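Kappa-carrageenase (Zobellia galactanivorans, PDB 5OCR) probably hydrolyses kappa-carrageenan, a sulfated galactan of red algal cell walls, with the catalytic glycoside hydrolase family 16 domain described here. Local coordinates at residues 100-105 against 280-285; 119-124 against 233-238; 138-143 against 163-168. All blocks are in the same frame, centred on the assembly; numbering follows the deposited sequence. Where two conformers were deposited one is given.

Interaction 1 (100-105 against 280-285); sequences GYFEAK and VRVWEK
Strand 100-105 runs antiparallel to strand 280-285 at 167°, their axes 4.6 Å apart. Tyr101 and Trp283 form one hydrogen-bonded pair, Tyr101 N donating to Trp283 O at 2.9 Å, and Glu103 and Arg281 form the next, with Arg281 N 2.7 Å from Glu103 O. Gly100 fits its end because a side chain would collide with Trp283 O. In this beta-jellyroll, Phe102, Ala104, Val280 and Val282 share one face, and the first three touch Phe119 of strand 115-122. Phe102 CE1 packs on Val282 CG1 at 3.6 Å, a phenyl against one valine methyl. On the other face the indole of Trp283, its CG beside the backbone N (chi1 -62°), leans over the neighbouring strand: CZ3 lies 3.7 Å from Tyr101 CD2, the ring planes 77° apart, and Glu103 CB meets the indole edge in plane. Trp283 NE1 bonds to Gln9 O. Replacing this indole with alanine is likely to strip the Tyr101 ring and Glu103 CB of their neighbour and leave Gln9 O without its donor. Glu103 OE2 and Arg281 NH1, 4.4 Å apart, are joined by a water, not a salt bridge; OE2 also bonds to Tyr279 OH, and Arg281 NE to Glu30, a magnesium ligand.

Interaction 2 (119-124 against 233-238); sequences FWLYSD and MNVTLS
Asn234 O is approached by three groups: Tyr122 N donates to it at 3.1 Å, Leu121 CA brings a C-H to 3.2 Å, and the hydroxyl of Thr236 adds a weak bond from its own strand. The partner bond is shorter, Asn234 N reaching Tyr122 O at 2.7 Å, and Trp120 and Thr236 make the next hydrogen-bonded pair of this antiparallel ladder in the jellyroll. On the face that carries these residues, Trp120 has its CG between the backbone N and the carbonyl carbon (chi1 56°), a choice that lays the indole alongside Thr236. Thr236 CB sits over the five-membered ring, 3.8 Å from its centroid in a CH-pi contact, and its CG2 lies over the same face. The threonine suits the place because its methyl serves the indole while OG1 meets the edge of the Tyr122 ring, in plane. Trp120 NE1 gives a nearly straight bond (164°) to Ser238 OG, 2.9 Å away and close to the indole plane; Ser118 OG binds the same oxygen. The opposite face is apolar: Phe119 CD1 touches Leu237 CD2 at 3.5 Å. Between the strands, Leu121 CB meets Met233 CB at 3.8 Å. Trp120 also touches Glu138 and Asp140 and lies near a bound glycerol, probably from the crystallisation liquor. Held through its nitrogen and over one face, the indole has its rotation fixed beside the putative active-site cleft, which would suit an aromatic wall for a sugar substrate.

Interaction 3 (138-143 against 163-168); sequences EIDVVE and NLHAVV
The sequence Glu138-Ile139-Asp140-Val141-Val142-Glu143 matches the ExDxxE signature of glycoside hydrolase family 16, in which, as in characterised relatives, the first glutamate is the nucleophile and the last the general acid/base. Its extra residue makes a classic beta bulge, Val141 and Val142 both facing Phe119, and this lets Glu143 join Glu138 and Asp140 on the cleft side. Strand 164-168 flanks the motif antiparallel. Glu138 N donates to His165 O at 2.9 Å, and His165 N returns a bond to Glu138 O; Asp140 N meets Asn163 O, also at 2.9 Å, close to the carbonyl axis. On the buried face Ile139 CG1 packs on Leu164 CD2 at 3.8 Å. On the cleft face Glu138, with CG anti to its N (chi1 175°), extends beside His165, the carboxylate and imidazole planes 28° apart and OE2 3.5 Å from CD2. Asp140 instead crosses the histidine at about a right angle, and His165 NE2 gives OD2 only a weak bond, 3.1 Å long and bent to 123°. One water links Asp140 OD2, Asn163 N and Glu143 OE1, lying 2.6 Å from the last; another joins Glu143 OE1, Asn163 ND2 and His165 NE2, 2.7 Å from the imidazole nitrogen. Asn188 N holds the amide through Asn163 OD1. Tyr136 OH bonds to Glu138 OE1, Arg242 pairs with Glu143 OE2, and a glycerol, probably from the crystallisation liquor, bonds to both glutamates and may mark where substrate lies. Asp140, His165 and Asn163 are placed to act as a second shell: the imidazole lies alongside the Glu138 carboxylate, and two waters tie all three to Glu143 OE1, which would help position two carboxylates that, as in relatives, probably act on one sugar linkage.

In the fold
All three contacts join antiparallel strands of the family 16 jellyroll, and along the chain they enclose one another: interaction 3 lies within the span of interaction 2, and both within that of interaction 1. Interactions 2 and 3 have centres about 9 Å apart and share a sheet, since strands 115-122 and 134-144 are neighbours in it, probably hydrogen-bonded through Leu121 N to Ile139 O. Interaction 1 has its centre about 12 Å from that of interaction 2 and packs against it across the interior, where Phe102 and Ala104 meet Leu121 and Phe119. It stays clear of interaction 3, about 16 Å away between centres. In space they lead across the apolar interior to the presumed catalytic cleft.

Interaction 1 (100-105 against 280-285)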
loop_
_atom_site.group_PDB
_atom_site.type_symbol
_atom_site.label_atom_id
_atom_site.label_comp_id
_atom_site.label_asym_id
_atom_site.label_seq_id
_atom_site.Cartn_x
_atom_site.Cartn_y
_atom_site.Cartn_z
ATOM N N GLY A 100 14.070 2.549 9.121
ATOM C CA GLY A 100 13.848 3.981 9.067
ATOM C C GLY A 100 12.443 4.283 9.554
ATOM O O GLY A 100 11.790 3.406 10.167
ATOM N N TYR A 101 11.989 5.487 9.262
ATOM C CA TYR A 101 10.624 5.860 9.535
ATOM C C TYR A 101 9.940 6.330 8.274
ATOM O O TYR A 101 10.536 7.131 7.520
ATOM C CB TYR A 101 10.612 7.014 10.578
ATOM C CG TYR A 101 9.286 7.230 11.307
ATOM C CD1 TYR A 101 9.125 6.780 12.613
ATOM C CD2 TYR A 101 8.245 7.959 10.697
ATOM C CE1 TYR A 101 7.914 6.957 13.252
ATOM C CE2 TYR A 101 7.024 8.077 11.327
ATOM C CZ TYR A 101 6.912 7.626 12.631
ATOM O OH TYR A 101 5.716 7.830 13.310
ATOM N N PHE A 102 8.693 5.866 8.046
ATOM C CA PHE A 102 7.976 6.148 6.785
ATOM C C PHE A 102 6.607 6.742 7.084
ATOM O O PHE A 102 5.844 6.098 7.877
ATOM C CB PHE A 102 7.806 4.849 5.988
ATOM C CG PHE A 102 9.107 4.075 5.869
ATOM C CD1 PHE A 102 9.895 4.234 4.727
ATOM C CD2 PHE A 102 9.600 3.256 6.890
ATOM C CE1 PHE A 102 11.159 3.653 4.656
ATOM C CE2 PHE A 102 10.825 2.586 6.791
ATOM C CZ PHE A 102 11.617 2.792 5.643
ATOM N N GLU A 103 6.261 7.888 6.502
ATOM C CA GLU A 103 4.986 8.511 6.862
ATOM C C GLU A 103 4.342 9.118 5.654
ATOM O O GLU A 103 5.099 9.678 4.796
ATOM C CB GLU A 103 5.376 9.658 7.862
ATOM C CG GLU A 103 4.098 10.304 8.495
ATOM C CD GLU A 103 4.457 11.387 9.540
ATOM O OE1 GLU A 103 4.827 10.974 10.664
ATOM O OE2 GLU A 103 4.371 12.595 9.207
ATOM N N ALA A 104 3.017 9.026 5.547
ATOM C CA ALA A 104 2.282 9.686 4.495
ATOM C C ALA A 104 1.005 10.211 5.030
ATOM O O ALA A 104 0.418 9.662 5.983
ATOM C CB ALA A 104 2.063 8.638 3.357
ATOM N N LYS A 105 0.623 11.352 4.487
ATOM C CA LYS A 105 -0.693 11.958 4.851
ATOM C C LYS A 105 -1.668 11.737 3.690
ATOM O O LYS A 105 -1.440 12.182 2.520
ATOM C CB LYS A 105 -0.485 13.459 5.239
ATOM C CG LYS A 105 -1.824 14.265 5.473
ATOM C CD LYS A 105 -1.357 15.665 5.884
ATOM C CE LYS A 105 -2.516 16.606 5.914
ATOM N NZ LYS A 105 -1.820 17.911 6.123
ATOM N N VAL A 280 4.659 12.504 1.412
ATOM C CA VAL A 280 5.304 11.288 1.872
ATOM C C VAL A 280 6.639 11.697 2.370
ATOM O O VAL A 280 7.361 12.527 1.731
ATOM C CB VAL A 280 5.356 10.190 0.814
ATOM C CG1 VAL A 280 6.061 10.694 -0.495
ATOM C CG2 VAL A 280 6.062 8.938 1.405
ATOM N N ARG A 281 7.014 11.153 3.516
ATOM C CA ARG A 281 8.303 11.524 4.138
ATOM C C ARG A 281 8.992 10.257 4.666
ATOM O O ARG A 281 8.366 9.383 5.272
ATOM C CB ARG A 281 8.126 12.520 5.277
ATOM C CG ARG A 281 7.552 13.858 4.828
ATOM C CD ARG A 281 7.184 14.688 6.071
ATOM N NE ARG A 281 6.575 15.944 5.597
ATOM C CZ ARG A 281 5.775 16.756 6.317
ATOM N NH1 ARG A 281 5.510 16.538 7.625
ATOM N NH2 ARG A 281 5.279 17.848 5.747
ATOM N N VAL A 282 10.294 10.160 4.419
ATOM C CA VAL A 282 11.082 9.017 4.887
ATOM C C VAL A 282 12.274 9.599 5.681
ATOM O O VAL A 282 12.882 10.618 5.236
ATOM C CB VAL A 282 11.585 8.197 3.723
ATOM C CG1 VAL A 282 12.425 7.006 4.231
ATOM C CG2 VAL A 282 10.403 7.662 2.958
ATOM N N TRP A 283 12.587 8.978 6.800
ATOM C CA TRP A 283 13.764 9.362 7.583
ATOM C C TRP A 283 14.589 8.142 7.872
ATOM O O TRP A 283 14.071 7.018 7.908
ATOM C CB TRP A 283 13.417 9.970 8.949
ATOM C CG TRP A 283 12.613 11.250 8.951
ATOM C CD1 TRP A 283 13.083 12.551 9.158
ATOM C CD2 TRP A 283 11.182 11.357 8.756
ATOM N NE1 TRP A 283 12.036 13.464 9.141
ATOM C CE2 TRP A 283 10.851 12.791 8.881
ATOM C CE3 TRP A 283 10.126 10.406 8.549
ATOM C CZ2 TRP A 283 9.531 13.256 8.824
ATOM C CZ3 TRP A 283 8.843 10.892 8.467
ATOM C CH2 TRP A 283 8.538 12.251 8.615
ATOM N N GLU A 284 15.865 8.376 8.066
ATOM C CA GLU A 284 16.738 7.300 8.582
ATOM C C GLU A 284 17.307 7.736 9.933
ATOM O O GLU A 284 17.464 8.933 10.217
ATOM C CB GLU A 284 17.806 6.791 7.566
ATOM C CG GLU A 284 17.227 6.094 6.307
ATOM C CD GLU A 284 18.256 5.661 5.279
ATOM O OE1 GLU A 284 19.150 6.443 4.933
ATOM O OE2 GLU A 284 18.157 4.567 4.768
ATOM N N LYS A 285 17.536 6.751 10.776
ATOM C CA LYS A 285 17.956 6.967 12.191
ATOM C C LYS A 285 19.448 7.074 12.202
ATOM O O LYS A 285 20.105 6.339 11.484
ATOM C CB LYS A 285 17.484 5.742 13.034
ATOM C CG LYS A 285 17.594 5.942 14.515
ATOM C CD LYS A 285 17.839 4.608 15.193
ATOM C CE LYS A 285 16.496 4.003 15.427
ATOM N NZ LYS A 285 16.607 2.722 16.179
HETATM O O HOH W 1 6.135 14.626 9.751
#

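Interaction 2 (119-124 against 233-238)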
loop_
_atom_site.group_PDB
_atom_site.type_symbol
_atom_site.label_atom_id
_atom_site.label_comp_id
_atom_site.label_asym_id
_atom_site.label_seq_id
_atom_site.Cartn_x
_atom_site.Cartn_y
_atom_site.Cartn_z
ATOM N N PHE A 119 -0.387 2.584 1.570
ATOM C CA PHE A 119 1.008 3.085 1.667
ATOM C C PHE A 119 1.794 1.858 2.134
ATOM O O PHE A 119 1.433 1.225 3.147
ATOM C CB PHE A 119 1.006 4.178 2.765
ATOM C CG PHE A 119 2.368 4.718 3.115
ATOM C CD1 PHE A 119 3.396 4.934 2.104
ATOM C CD2 PHE A 119 2.602 5.231 4.422
ATOM C CE1 PHE A 119 4.606 5.523 2.498
ATOM C CE2 PHE A 119 3.814 5.822 4.761
ATOM C CZ PHE A 119 4.833 5.967 3.797
ATOM N N TRP A 120 2.875 1.499 1.431
ATOM C CA TRP A 120 3.476 0.197 1.731
ATOM C C TRP A 120 4.881 0.138 1.194
ATOM O O TRP A 120 5.269 0.966 0.345
ATOM C CB TRP A 120 2.591 -0.955 1.186
ATOM C CG TRP A 120 2.262 -0.906 -0.288
ATOM C CD1 TRP A 120 1.529 0.090 -0.999
ATOM C CD2 TRP A 120 2.637 -1.907 -1.283
ATOM N NE1 TRP A 120 1.423 -0.264 -2.307
ATOM C CE2 TRP A 120 2.116 -1.439 -2.555
ATOM C CE3 TRP A 120 3.301 -3.135 -1.223
ATOM C CZ2 TRP A 120 2.228 -2.217 -3.744
ATOM C CZ3 TRP A 120 3.510 -3.873 -2.444
ATOM C CH2 TRP A 120 2.964 -3.447 -3.666
ATOM N N LEU A 121 5.659 -0.790 1.730
ATOM C CA LEU A 121 7.116 -0.910 1.398
ATOM C C LEU A 121 7.258 -2.327 0.873
ATOM O O LEU A 121 6.726 -3.245 1.465
ATOM C CB LEU A 121 8.017 -0.708 2.655
ATOM C CG LEU A 121 7.471 0.386 3.633
ATOM C CD1 LEU A 121 8.262 0.396 4.943
ATOM C CD2 LEU A 121 7.551 1.762 2.960
ATOM N N TYR A 122 7.986 -2.573 -0.252
ATOM C CA TYR A 122 8.099 -3.951 -0.688
ATOM C C TYR A 122 9.419 -4.135 -1.432
ATOM O O TYR A 122 9.966 -3.180 -1.999
ATOM C CB TYR A 122 6.931 -4.445 -1.551
ATOM C CG TYR A 122 6.908 -3.970 -2.979
ATOM C CD1 TYR A 122 6.630 -2.628 -3.289
ATOM C CD2 TYR A 122 7.113 -4.866 -3.994
ATOM C CE1 TYR A 122 6.571 -2.182 -4.615
ATOM C CE2 TYR A 122 7.037 -4.460 -5.309
ATOM C CZ TYR A 122 6.791 -3.116 -5.616
ATOM O OH TYR A 122 6.774 -2.775 -6.949
ATOM N N SER A 123 9.940 -5.373 -1.333
ATOM C CA SER A 123 11.212 -5.709 -2.044
ATOM C C SER A 123 11.026 -6.425 -3.330
ATOM O O SER A 123 9.928 -6.771 -3.722
ATOM C CB SER A 123 12.050 -6.687 -1.248
ATOM O OG SER A 123 11.354 -7.921 -1.010
ATOM N N ASP A 124 12.165 -6.678 -4.006
ATOM C CA ASP A 124 12.047 -7.655 -5.078
ATOM C C ASP A 124 11.999 -9.081 -4.528
ATOM O O ASP A 124 11.920 -9.292 -3.311
ATOM C CB ASP A 124 13.123 -7.448 -6.154
ATOM C CG ASP A 124 14.536 -7.668 -5.645
ATOM O OD1 ASP A 124 14.748 -8.187 -4.520
ATOM O OD2 ASP A 124 15.493 -7.315 -6.406
ATOM N N MET A 233 13.575 -2.306 0.526
ATOM C CA MET A 233 12.191 -2.170 0.016
ATOM C C MET A 233 11.991 -0.793 -0.589
ATOM O O MET A 233 12.558 0.209 -0.100
ATOM C CB MET A 233 11.229 -2.269 1.221
ATOM C CG MET A 233 11.200 -3.766 1.707
ATOM S SD MET A 233 10.240 -3.909 3.243
ATOM C CE MET A 233 11.277 -3.096 4.411
ATOM N N ASN A 234 11.145 -0.740 -1.613
ATOM C CA ASN A 234 10.738 0.515 -2.268
ATOM C C ASN A 234 9.524 1.100 -1.597
ATOM O O ASN A 234 8.688 0.354 -1.061
ATOM C CB ASN A 234 10.442 0.337 -3.739
ATOM C CG ASN A 234 11.615 -0.271 -4.496
ATOM O OD1 ASN A 234 11.821 -1.484 -4.461
ATOM N ND2 ASN A 234 12.354 0.554 -5.169
ATOM N N VAL A 235 9.555 2.432 -1.515
ATOM C CA VAL A 235 8.483 3.188 -0.752
ATOM C C VAL A 235 7.321 3.438 -1.709
ATOM O O VAL A 235 7.523 3.999 -2.779
ATOM C CB VAL A 235 8.990 4.543 -0.172
ATOM C CG1 VAL A 235 7.813 5.331 0.522
ATOM C CG2 VAL A 235 10.147 4.243 0.774
ATOM N N THR A 236 6.095 2.992 -1.347
ATOM C CA THR A 236 5.001 2.862 -2.388
ATOM C C THR A 236 3.720 3.494 -1.923
ATOM O O THR A 236 3.307 3.199 -0.819
ATOM C CB THR A 236 4.794 1.407 -2.779
ATOM O OG1 THR A 236 6.120 0.842 -3.090
ATOM C CG2 THR A 236 3.893 1.340 -4.087
ATOM N N LEU A 237 3.110 4.341 -2.755
ATOM C CA LEU A 237 1.699 4.768 -2.508
ATOM C C LEU A 237 0.905 4.329 -3.735
ATOM O O LEU A 237 1.286 4.673 -4.895
ATOM C CB LEU A 237 1.683 6.289 -2.424
ATOM C CG LEU A 237 2.410 6.956 -1.254
ATOM C CD1 LEU A 237 2.896 8.377 -1.646
ATOM C CD2 LEU A 237 1.475 6.965 -0.066
ATOM N N SER A 238 -0.169 3.582 -3.527
ATOM C CA SER A 238 -0.911 3.139 -4.722
ATOM C C SER A 238 -2.392 2.950 -4.375
ATOM O O SER A 238 -2.764 2.758 -3.206
ATOM C CB SER A 238 -0.281 1.878 -5.222
ATOM O OG SER A 238 -0.398 0.824 -4.250
#

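Interaction 3 (138-143 against 163-168)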
loop_
_atom_site.group_PDB
_atom_site.type_symbol
_atom_site.label_atom_id
_atom_site.label_comp_id
_atom_site.label_asym_id
_atom_site.label_seq_id
_atom_site.Cartn_x
_atom_site.Cartn_y
_atom_site.Cartn_z
ATOM N N GLU A 138 7.431 -7.465 2.659
ATOM C CA GLU A 138 6.465 -6.420 2.370
ATOM C C GLU A 138 5.951 -5.932 3.742
ATOM O O GLU A 138 5.522 -6.739 4.514
ATOM C CB GLU A 138 5.311 -6.971 1.579
ATOM C CG GLU A 138 4.229 -5.902 1.381
ATOM C CD GLU A 138 3.070 -6.438 0.549
ATOM O OE1 GLU A 138 3.338 -7.329 -0.317
ATOM O OE2 GLU A 138 1.906 -5.952 0.720
ATOM N N ILE A 139 5.989 -4.628 3.968
ATOM C CA ILE A 139 5.355 -3.997 5.128
ATOM C C ILE A 139 4.237 -3.062 4.622
ATOM O O ILE A 139 4.487 -2.046 3.922
ATOM C CB ILE A 139 6.424 -3.129 5.903
ATOM C CG1 ILE A 139 7.596 -4.025 6.375
ATOM C CG2 ILE A 139 5.660 -2.412 7.069
ATOM C CD1 ILE A 139 8.668 -3.238 7.131
ATOM N N ASP A 140 3.007 -3.343 5.037
ATOM C CA ASP A 140 1.878 -2.443 4.672
ATOM C C ASP A 140 1.780 -1.422 5.783
ATOM O O ASP A 140 1.425 -1.769 6.888
ATOM C CB ASP A 140 0.587 -3.254 4.509
ATOM C CG ASP A 140 0.649 -4.174 3.395
ATOM O OD1 ASP A 140 1.540 -4.044 2.495
ATOM O OD2 ASP A 140 -0.112 -5.100 3.418
ATOM N N VAL A 141 2.085 -0.165 5.492
ATOM C CA VAL A 141 1.906 0.820 6.516
ATOM C C VAL A 141 0.425 1.076 6.788
ATOM O O VAL A 141 0.000 1.163 7.949
ATOM C CB VAL A 141 2.570 2.140 6.124
ATOM C CG1 VAL A 141 2.303 3.160 7.298
ATOM C CG2 VAL A 141 4.058 1.860 5.799
ATOM N N VAL A 142 -0.381 1.102 5.703
ATOM C CA VAL A 142 -1.827 1.033 5.873
ATOM C C VAL A 142 -2.486 0.607 4.578
ATOM O O VAL A 142 -1.981 0.852 3.434
ATOM C CB VAL A 142 -2.434 2.386 6.299
ATOM C CG1 VAL A 142 -2.490 3.406 5.182
ATOM C CG2 VAL A 142 -3.831 2.144 6.859
ATOM N N GLU A 143 -3.554 -0.175 4.746
ATOM C CA GLU A 143 -4.467 -0.517 3.652
ATOM C C GLU A 143 -5.797 0.011 4.121
ATOM O O GLU A 143 -6.337 -0.514 5.066
ATOM C CB GLU A 143 -4.556 -1.985 3.379
ATOM C CG GLU A 143 -3.390 -2.430 2.487
ATOM C CD GLU A 143 -3.533 -3.916 2.217
ATOM O OE1 GLU A 143 -3.673 -4.702 3.228
ATOM O OE2 GLU A 143 -3.471 -4.327 1.030
ATOM N N ASN A 163 -0.744 -4.781 7.629
ATOM C CA ASN A 163 -0.219 -6.155 7.713
ATOM C C ASN A 163 1.194 -6.347 7.190
ATOM O O ASN A 163 1.669 -5.470 6.506
ATOM C CB ASN A 163 -1.083 -7.040 6.799
ATOM C CG ASN A 163 -2.476 -7.162 7.350
ATOM O OD1 ASN A 163 -2.667 -7.084 8.558
ATOM N ND2 ASN A 163 -3.425 -7.465 6.516
ATOM N N LEU A 164 1.848 -7.415 7.646
ATOM C CA LEU A 164 3.140 -7.800 7.074
ATOM C C LEU A 164 2.990 -9.021 6.176
ATOM O O LEU A 164 2.191 -9.908 6.467
ATOM C CB LEU A 164 4.068 -8.284 8.177
ATOM C CG LEU A 164 4.415 -7.165 9.178
ATOM C CD1 LEU A 164 5.049 -7.727 10.463
ATOM C CD2 LEU A 164 5.191 -6.033 8.578
ATOM N N HIS A 165 3.821 -9.101 5.133
ATOM C CA HIS A 165 3.746 -10.258 4.202
ATOM C C HIS A 165 5.185 -10.617 3.909
ATOM O O HIS A 165 6.047 -9.757 3.838
ATOM C CB HIS A 165 3.110 -9.904 2.863
ATOM C CG HIS A 165 1.704 -9.399 2.951
ATOM N ND1 HIS A 165 0.619 -10.182 2.617
ATOM C CD2 HIS A 165 1.201 -8.157 3.350
ATOM C CE1 HIS A 165 -0.508 -9.461 2.797
ATOM N NE2 HIS A 165 -0.140 -8.212 3.236
ATOM N N ALA A 166 5.446 -11.917 3.785
ATOM C CA ALA A 166 6.769 -12.331 3.283
ATOM C C ALA A 166 6.712 -13.629 2.494
ATOM O O ALA A 166 5.792 -14.368 2.569
ATOM C CB ALA A 166 7.734 -12.544 4.459
ATOM N N VAL A 167 7.797 -13.922 1.752
ATOM C CA VAL A 167 7.972 -15.287 1.240
ATOM C C VAL A 167 9.302 -15.718 1.831
ATOM O O VAL A 167 10.228 -14.910 1.874
ATOM C CB VAL A 167 8.168 -15.216 -0.299
ATOM C CG1 VAL A 167 8.533 -16.609 -0.904
ATOM C CG2 VAL A 167 6.862 -14.710 -0.929
ATOM N N VAL A 168 9.349 -16.951 2.344
ATOM C CA VAL A 168 10.548 -17.488 3.021
ATOM C C VAL A 168 10.940 -18.742 2.273
ATOM O O VAL A 168 10.038 -19.527 1.904
ATOM C CB VAL A 168 10.197 -17.763 4.478
ATOM C CG1 VAL A 168 11.375 -18.466 5.193
ATOM C CG2 VAL A 168 9.971 -16.414 5.124
HETATM O O HOH W 2 -2.365 -4.042 5.380
HETATM O O HOH W 3 -2.702 -7.295 3.507
#